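PDB 3HSL: ORF59 from Human herpesvirus 8, which acts as the accessory subunit of the viral DNA polymerase in lytic replication, raising its processivity, probably as a sliding clamp. Local coordinates for residues N90-S95 with T144-V149; S228-L233 with G273-S278. All coordinates share one frame; numbering follows the deposited sequence.

Interaction 1 of 2, residues N90-S95 with T144-V149; sequences NTSVGS and TVHKSV
The hydroxyl of S92 is held by two groups that stand two places apart on the same face of strand 144-149. S92 OG lies 2.9 Å from H146 NE2 and 3.2 Å from S148 OG, and either member of each pair could be the donor. Seen from S92 OG, the two partners stand at nearly a right angle, about 94°, so the oxygen sits in the notch between the imidazole and the serine instead of lining up with one of them. H146 presents its ring edge: S92 OG and S95 OG both come in near the ring plane, the latter lying beside H146 CE1, 3.2 Å away. H146 reaches the loop because CG stands anti to the backbone N (chi1 -174°), carrying the imidazole off the strand toward residues 92-95. Between the two serines the loop turns tightly, S95 N bonding back to S92 O at 3.3 Å with V93 and G94 at the corners, close to a type II turn, and this brings both hydroxyls round to the same imidazole.

The other ring nitrogen, H146 ND1, is bonded to T144 OG1 of the second subunit, and F97 stacks on the ring. Bonded at both nitrogens, the buried imidazole has its rotation fixed and links residues 92-95 of its own chain to T144 of the second subunit. S148 OG makes a further, weak bond to T142 OG1 of the second subunit. Strand 143-149 ends its own five-stranded antiparallel sheet but pairs antiparallel with a strand of that subunit, so the contact borders and partly forms a dimer interface built by continuing a sheet from one chain into the next, as in the subunit joints of ring-shaped DNA sliding clamps.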
loop_
_atom_site.group_PDB
_atom_site.type_symbol
_atom_site.label_atom_id
_atom_site.label_comp_id
_atom_site.label_asym_id
_atom_site.label_seq_id
_atom_site.Cartn_x
_atom_site.Cartn_y
_atom_site.Cartn_z
ATOM N N ASN A 90 9.080 1.388 -11.295
ATOM C CA ASN A 90 9.200 0.687 -9.996
ATOM C C ASN A 90 7.974 -0.063 -9.552
ATOM O O ASN A 90 8.075 -0.963 -8.738
ATOM C CB ASN A 90 9.961 1.364 -8.813
ATOM C CG ASN A 90 9.335 2.618 -8.348
ATOM O OD1 ASN A 90 8.622 3.244 -9.102
ATOM N ND2 ASN A 90 9.595 3.004 -7.104
ATOM N N THR A 91 6.822 0.305 -10.086
ATOM C CA THR A 91 5.605 -0.435 -9.788
ATOM C C THR A 91 5.085 -1.035 -11.107
ATOM O O THR A 91 4.406 -0.365 -11.884
ATOM C CB THR A 91 4.494 0.400 -9.098
ATOM O OG1 THR A 91 5.018 1.061 -7.932
ATOM C CG2 THR A 91 3.337 -0.521 -8.707
ATOM N N SER A 92 5.415 -2.303 -11.344
ATOM C CA SER A 92 5.005 -3.046 -12.538
ATOM C C SER A 92 3.498 -2.985 -12.598
ATOM O O SER A 92 2.871 -2.917 -11.551
ATOM C CB SER A 92 5.424 -4.494 -12.367
ATOM O OG SER A 92 6.793 -4.583 -12.004
ATOM N N VAL A 93 2.889 -3.007 -13.782
ATOM C CA VAL A 93 1.418 -2.930 -13.794
ATOM C C VAL A 93 0.812 -4.186 -13.195
ATOM O O VAL A 93 1.347 -5.286 -13.362
ATOM C CB VAL A 93 0.744 -2.480 -15.175
ATOM C CG1 VAL A 93 -0.804 -2.571 -15.125
ATOM C CG2 VAL A 93 1.163 -1.042 -15.549
ATOM N N GLY A 94 -0.305 -3.980 -12.492
ATOM C CA GLY A 94 -1.057 -5.031 -11.816
ATOM C C GLY A 94 -0.474 -5.383 -10.466
ATOM O O GLY A 94 -1.198 -5.789 -9.550
ATOM N N SER A 95 0.839 -5.220 -10.349
ATOM C CA SER A 95 1.561 -5.555 -9.116
ATOM C C SER A 95 1.383 -4.720 -7.877
ATOM O O SER A 95 0.870 -3.599 -7.861
ATOM C CB SER A 95 3.092 -5.707 -9.328
ATOM O OG SER A 95 3.430 -6.922 -9.965
ATOM N N THR A 144 11.448 -12.207 -1.281
ATOM C CA THR A 144 10.569 -11.910 -2.408
ATOM C C THR A 144 11.423 -11.873 -3.670
ATOM O O THR A 144 12.515 -11.292 -3.668
ATOM C CB THR A 144 9.888 -10.544 -2.273
ATOM O OG1 THR A 144 9.001 -10.529 -1.134
ATOM C CG2 THR A 144 9.091 -10.229 -3.538
ATOM N N VAL A 145 10.950 -12.489 -4.747
ATOM C CA VAL A 145 11.683 -12.440 -6.024
ATOM C C VAL A 145 10.706 -11.957 -7.099
ATOM O O VAL A 145 9.827 -12.704 -7.543
ATOM C CB VAL A 145 12.367 -13.764 -6.410
ATOM C CG1 VAL A 145 12.975 -13.660 -7.796
ATOM C CG2 VAL A 145 13.429 -14.137 -5.375
ATOM N N HIS A 146 10.879 -10.700 -7.500
ATOM C CA HIS A 146 10.016 -10.080 -8.490
ATOM C C HIS A 146 10.702 -9.944 -9.842
ATOM O O HIS A 146 11.762 -9.319 -9.939
ATOM C CB HIS A 146 9.572 -8.699 -7.992
ATOM C CG HIS A 146 8.563 -8.039 -8.871
ATOM N ND1 HIS A 146 7.235 -8.411 -8.880
ATOM C CD2 HIS A 146 8.677 -7.034 -9.766
ATOM C CE1 HIS A 146 6.573 -7.663 -9.744
ATOM N NE2 HIS A 146 7.423 -6.819 -10.296
ATOM N N LYS A 147 10.091 -10.531 -10.869
ATOM C CA LYS A 147 10.597 -10.459 -12.229
ATOM C C LYS A 147 9.712 -9.512 -12.993
ATOM O O LYS A 147 8.495 -9.475 -12.772
ATOM C CB LYS A 147 10.580 -11.825 -12.922
ATOM C CG LYS A 147 11.488 -12.833 -12.251
ATOM C CD LYS A 147 11.559 -14.179 -12.956
ATOM C CE LYS A 147 12.475 -15.127 -12.164
ATOM N NZ LYS A 147 12.686 -16.422 -12.864
ATOM N N SER A 148 10.311 -8.740 -13.895
ATOM C CA SER A 148 9.531 -7.821 -14.702
ATOM C C SER A 148 10.254 -7.452 -15.995
ATOM O O SER A 148 11.327 -7.980 -16.272
ATOM C CB SER A 148 9.156 -6.589 -13.898
ATOM O OG SER A 148 8.175 -5.853 -14.608
ATOM N N VAL A 149 9.666 -6.549 -16.778
ATOM C CA VAL A 149 10.252 -6.109 -18.042
ATOM C C VAL A 149 10.958 -4.752 -17.962
ATOM O O VAL A 149 10.471 -3.822 -17.310
ATOM C CB VAL A 149 9.170 -6.043 -19.163
ATOM C CG1 VAL A 149 9.780 -5.646 -20.505
ATOM C CG2 VAL A 149 8.487 -7.386 -19.324
#

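Interaction 2 of 2, residues S228-L233 with G273-S278; sequences SGWDGL and GLIWHS
The indole of W230 brings the outer rim of its six-membered ring to strand 273-276. L274 O lies at the edge, near the ring plane, 3.6 Å from W230 CH2, while G273 CA and I275 CG1 approach obliquely. A second flat group, the H277 imidazole, carries I275 CG2 over one face, offset toward its rim. In the processivity-factor fold of the DNA-clamp type, to which this protein's family belongs, a single tryptophan thus packs the loop between strands 214-222 and 241-243 onto a sheet strand.

Alternation along the strand sets up the contact: I275 points its side chain toward the loop, G273, two places back on that face, leaves bare backbone, and L274 offers only its carbonyl while its side chain points away from the loop. Having no side chain, G273 lets W230 CH2 come down to its CA, 3.6 Å away. I275 and the indole run across each other at a slant, CD1 standing 3.7 Å from W230 CZ2. The CG1 branch lies beside the backbone N and meets the indole; CG2 is anti to that N and over the H277 ring.

The polar end of the indole is satisfied on the next strand, where W230 NE1 bonds E285 OE2; R170 and L172 of strand 169-172 also touch the W230 side chain. W230 CZ2 rests against I275 CG1, 3.5 Å apart.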
loop_
_atom_site.group_PDB
_atom_site.type_symbol
_atom_site.label_atom_id
_atom_site.label_comp_id
_atom_site.label_asym_id
_atom_site.label_seq_id
_atom_site.Cartn_x
_atom_site.Cartn_y
_atom_site.Cartn_z
ATOM N N SER A 228 30.653 28.300 -8.179
ATOM C CA SER A 228 30.222 27.156 -8.976
ATOM C C SER A 228 29.342 26.256 -8.132
ATOM O O SER A 228 29.675 25.941 -6.986
ATOM C CB SER A 228 31.423 26.375 -9.518
ATOM O OG SER A 228 32.199 25.849 -8.463
ATOM N N GLY A 229 28.215 25.841 -8.701
ATOM C CA GLY A 229 27.282 24.997 -7.977
ATOM C C GLY A 229 26.752 25.842 -6.844
ATOM O O GLY A 229 26.542 27.040 -7.015
ATOM N N TRP A 230 26.539 25.228 -5.687
ATOM C CA TRP A 230 26.021 25.960 -4.538
ATOM C C TRP A 230 27.066 26.407 -3.517
ATOM O O TRP A 230 26.812 27.343 -2.756
ATOM C CB TRP A 230 24.909 25.174 -3.847
ATOM C CG TRP A 230 23.748 24.862 -4.743
ATOM C CD1 TRP A 230 23.453 23.661 -5.317
ATOM C CD2 TRP A 230 22.726 25.770 -5.172
ATOM N NE1 TRP A 230 22.314 23.761 -6.073
ATOM C CE2 TRP A 230 21.847 25.046 -6.001
ATOM C CE3 TRP A 230 22.468 27.122 -4.935
ATOM C CZ2 TRP A 230 20.729 25.628 -6.594
ATOM C CZ3 TRP A 230 21.354 27.699 -5.528
ATOM C CH2 TRP A 230 20.500 26.952 -6.348
ATOM N N ASP A 231 28.227 25.753 -3.493
ATOM C CA ASP A 231 29.285 26.120 -2.537
ATOM C C ASP A 231 29.594 27.612 -2.659
ATOM O O ASP A 231 29.775 28.121 -3.766
ATOM C CB ASP A 231 30.530 25.249 -2.734
ATOM C CG ASP A 231 30.252 23.766 -2.483
ATOM O OD1 ASP A 231 29.258 23.440 -1.799
ATOM O OD2 ASP A 231 31.024 22.911 -2.967
ATOM N N GLY A 232 29.647 28.311 -1.529
ATOM C CA GLY A 232 29.907 29.752 -1.546
ATOM C C GLY A 232 28.640 30.586 -1.722
ATOM O O GLY A 232 28.657 31.639 -2.369
ATOM N N LEU A 233 27.547 30.095 -1.135
ATOM C CA LEU A 233 26.221 30.717 -1.130
ATOM C C LEU A 233 25.444 30.115 0.053
ATOM O O LEU A 233 24.210 30.021 0.000
ATOM C CB LEU A 233 25.443 30.428 -2.423
ATOM C CG LEU A 233 25.736 30.887 -3.860
ATOM C CD1 LEU A 233 24.753 30.249 -4.823
ATOM C CD2 LEU A 233 25.657 32.385 -4.023
ATOM N N GLY A 273 16.545 25.107 -4.107
ATOM C CA GLY A 273 17.373 26.071 -4.793
ATOM C C GLY A 273 16.845 26.107 -6.215
ATOM O O GLY A 273 16.501 25.055 -6.772
ATOM N N LEU A 274 16.772 27.298 -6.805
ATOM C CA LEU A 274 16.293 27.437 -8.174
ATOM C C LEU A 274 17.452 27.723 -9.102
ATOM O O LEU A 274 18.309 28.534 -8.775
ATOM C CB LEU A 274 15.294 28.579 -8.298
ATOM C CG LEU A 274 14.092 28.617 -7.359
ATOM C CD1 LEU A 274 13.163 29.756 -7.790
ATOM C CD2 LEU A 274 13.342 27.305 -7.378
ATOM N N ILE A 275 17.481 27.059 -10.259
ATOM C CA ILE A 275 18.548 27.263 -11.231
ATOM C C ILE A 275 17.898 27.436 -12.603
ATOM O O ILE A 275 17.022 26.658 -12.977
ATOM C CB ILE A 275 19.488 26.039 -11.316
ATOM C CG1 ILE A 275 19.691 25.378 -9.943
ATOM C CG2 ILE A 275 20.781 26.407 -12.008
ATOM C CD1 ILE A 275 20.472 24.073 -9.968
ATOM N N TRP A 276 18.332 28.455 -13.342
ATOM C CA TRP A 276 17.830 28.733 -14.681
ATOM C C TRP A 276 18.836 28.267 -15.698
ATOM O O TRP A 276 19.861 28.918 -15.922
ATOM C CB TRP A 276 17.553 30.227 -14.905
ATOM C CG TRP A 276 16.277 30.726 -14.343
ATOM C CD1 TRP A 276 15.106 30.915 -15.024
ATOM C CD2 TRP A 276 16.019 31.103 -12.987
ATOM N NE1 TRP A 276 14.133 31.389 -14.174
ATOM C CE2 TRP A 276 14.670 31.514 -12.919
ATOM C CE3 TRP A 276 16.801 31.138 -11.819
ATOM C CZ2 TRP A 276 14.086 31.950 -11.737
ATOM C CZ3 TRP A 276 16.223 31.570 -10.643
ATOM C CH2 TRP A 276 14.876 31.972 -10.608
ATOM N N HIS A 277 18.543 27.136 -16.320
ATOM C CA HIS A 277 19.439 26.597 -17.321
ATOM C C HIS A 277 19.306 27.284 -18.665
ATOM O O HIS A 277 18.222 27.726 -19.067
ATOM C CB HIS A 277 19.260 25.091 -17.455
ATOM C CG HIS A 277 19.614 24.351 -16.215
ATOM N ND1 HIS A 277 20.909 23.990 -15.915
ATOM C CD2 HIS A 277 18.848 23.905 -15.193
ATOM C CE1 HIS A 277 20.927 23.351 -14.759
ATOM N NE2 HIS A 277 19.689 23.286 -14.301
ATOM N N SER A 278 20.438 27.364 -19.351
ATOM C CA SER A 278 20.521 27.968 -20.668
ATOM C C SER A 278 19.466 27.358 -21.606
ATOM O O SER A 278 18.940 28.042 -22.497
ATOM C CB SER A 278 21.929 27.740 -21.234
ATOM O OG SER A 278 22.044 28.218 -22.561
#

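How the interactions relate
The two contacts lie on opposite sides of the chain's centre, their own centres 37 Å apart and their nearest atoms about 23 Å apart. They follow in series: interaction 1 closes at V149 before interaction 2 opens at S228. Each joins a loop to a strand, but the strands belong to different groupings, 143-149 at the rim of the five-stranded antiparallel sheet and 270-276 flanked by strands 282-288 and 169-172. Interaction 1 stands at the joint with the second subunit, whereas no other chain of the assembly touches interaction 2. One therefore borders and partly forms the dimer interface, and the other packs a loop within the subunit.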